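Local coordinates for protein cysteine desulfurase (PDB 6WCI) that probably releases sulfur from L-cysteine to give L-alanine, using pyridoxal 5'-phosphate, and hands the sulfur to a carrier, at residues E261-M266 with H291-G296. Residues are numbered along the deposited sequence; the frame is centred on the assembly and turned at random.
Sequences EHLDAM and HKFEAG
Lys292 reaches the C-terminal end of helix 260-265 and gives its ammonium group to two main-chain carbonyls there. NZ donates to Met266 O at 2.8 Å, and the C=O...N angle of 162° makes this bond nearly straight at the acceptor. The second bond, from Lys292 NZ to Leu263 O, is 3.1 Å long. It arrives in the carbonyl plane, at 152°. Asp264 O is also close, 3.0 Å from Lys292 NZ, but the angle is too poor for a hydrogen bond. With CG placed trans to the backbone N (chi1 -180°) and every later torsion near 180°, the lysine spans the gap as a straight rod.

The ring of Phe293 has Lys292 CG over the centre of one face, 4.0 Å above the plane. The far end of the ring is wedged against the helix terminus: CE2 touches Leu263 CD2 at 3.7 Å, and CZ meets Met266 CB at 3.8 Å. Leu263 O sits in the ring plane at the edge, 3.5 Å from Phe293 CE2, so this oxygen faces both the ammonium group and the aromatic rim.

Further out, Val109 of strand 108-111 touches both Leu263 and Phe293, while helix 114-126 packs Leu120 on Phe293 and Trp125 on Met266. On the loop side, Glu294 OE2 forms a salt bridge with Arg94 and accepts a hydrogen bond from Leu110 N, tying the residue after Phe293 to helix 81-101 and strand 108-111.

Leu263 O belongs to the last turn of the helix and Met266 O to the residue that follows it. By bridging them, the ammonium group would be expected to suit the partial negative charge of a helix C-terminus, joining polar bonding to aromatic packing between helix 260-265 and the loop preceding helix 300-316.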
# COMPACT_ATOMS: atom_id res chain seq x y z
N GLU B 261 13.10 20.14 6.76
CA GLU B 261 14.28 19.85 7.57
C GLU B 261 14.23 18.44 8.16
O GLU B 261 15.28 17.80 8.31
CB GLU B 261 14.42 20.88 8.70
CG GLU B 261 13.29 20.83 9.72
CD GLU B 261 13.52 21.71 10.93
OE1 GLU B 261 14.69 21.91 11.31
OE2 GLU B 261 12.51 22.20 11.49
N HIS B 262 13.04 17.94 8.48
CA HIS B 262 12.93 16.59 9.01
C HIS B 262 13.12 15.55 7.91
O HIS B 262 13.82 14.55 8.10
CB HIS B 262 11.58 16.39 9.70
CG HIS B 262 11.38 17.30 10.87
ND1 HIS B 262 12.42 17.80 11.62
CD2 HIS B 262 10.25 17.83 11.41
CE1 HIS B 262 11.94 18.58 12.58
NE2 HIS B 262 10.63 18.61 12.47
N LEU B 263 12.50 15.77 6.75
CA LEU B 263 12.63 14.79 5.69
C LEU B 263 14.09 14.63 5.26
O LEU B 263 14.53 13.53 4.92
CB LEU B 263 11.76 15.18 4.49
CG LEU B 263 10.24 15.10 4.65
CD1 LEU B 263 9.58 15.82 3.49
CD2 LEU B 263 9.77 13.66 4.72
N ASP B 264 14.85 15.72 5.29
CA ASP B 264 16.25 15.61 4.89
C ASP B 264 17.08 14.88 5.95
O ASP B 264 17.94 14.06 5.61
CB ASP B 264 16.84 16.99 4.60
CG ASP B 264 16.24 17.62 3.34
OD1 ASP B 264 15.66 16.89 2.51
OD2 ASP B 264 16.38 18.85 3.18
N ALA B 265 16.82 15.15 7.23
CA ALA B 265 17.62 14.55 8.30
C ALA B 265 17.26 13.09 8.57
O ALA B 265 18.11 12.33 9.04
CB ALA B 265 17.48 15.37 9.58
N MET B 266 16.02 12.69 8.30
CA MET B 266 15.57 11.34 8.65
C MET B 266 16.23 10.30 7.74
O MET B 266 16.30 10.50 6.52
CB MET B 266 14.05 11.23 8.50
CG MET B 266 13.24 11.87 9.64
SD MET B 266 11.51 12.16 9.18
CE MET B 266 10.94 10.52 8.76
N HIS B 291 10.73 10.92 -2.74
CA HIS B 291 10.93 9.55 -3.23
C HIS B 291 11.86 8.74 -2.34
O HIS B 291 11.77 7.51 -2.33
CB HIS B 291 11.48 9.58 -4.66
CG HIS B 291 10.50 10.11 -5.65
ND1 HIS B 291 10.52 11.41 -6.10
CD2 HIS B 291 9.44 9.53 -6.25
CE1 HIS B 291 9.53 11.60 -6.95
NE2 HIS B 291 8.85 10.47 -7.06
N LYS B 292 12.74 9.41 -1.60
CA LYS B 292 13.54 8.82 -0.53
C LYS B 292 12.72 7.88 0.35
O LYS B 292 13.24 6.88 0.85
CB LYS B 292 14.15 9.96 0.31
CG LYS B 292 15.02 9.54 1.48
CD LYS B 292 15.52 10.79 2.20
CE LYS B 292 16.33 10.46 3.44
NZ LYS B 292 16.82 11.70 4.07
N PHE B 293 11.43 8.20 0.56
CA PHE B 293 10.57 7.46 1.47
C PHE B 293 9.48 6.67 0.75
O PHE B 293 8.58 6.14 1.41
CB PHE B 293 9.96 8.40 2.52
CG PHE B 293 10.98 9.09 3.39
CD1 PHE B 293 11.66 8.39 4.37
CD2 PHE B 293 11.29 10.43 3.19
CE1 PHE B 293 12.64 9.02 5.17
CE2 PHE B 293 12.25 11.08 3.98
CZ PHE B 293 12.93 10.36 4.98
N GLU B 294 9.57 6.53 -0.58
CA GLU B 294 8.62 5.78 -1.40
C GLU B 294 9.38 4.68 -2.14
O GLU B 294 9.87 4.88 -3.25
CB GLU B 294 7.88 6.72 -2.39
CG GLU B 294 7.01 7.79 -1.69
CD GLU B 294 6.75 9.01 -2.56
OE1 GLU B 294 7.21 9.03 -3.73
OE2 GLU B 294 6.09 9.97 -2.08
N ALA B 295 9.49 3.51 -1.51
CA ALA B 295 10.28 2.41 -2.06
C ALA B 295 9.41 1.51 -2.93
O ALA B 295 8.29 1.17 -2.54
CB ALA B 295 10.93 1.60 -0.93
N GLY B 296 9.92 1.13 -4.11
CA GLY B 296 9.22 0.18 -4.95
C GLY B 296 8.05 0.79 -5.70
O GLY B 296 7.78 1.99 -5.63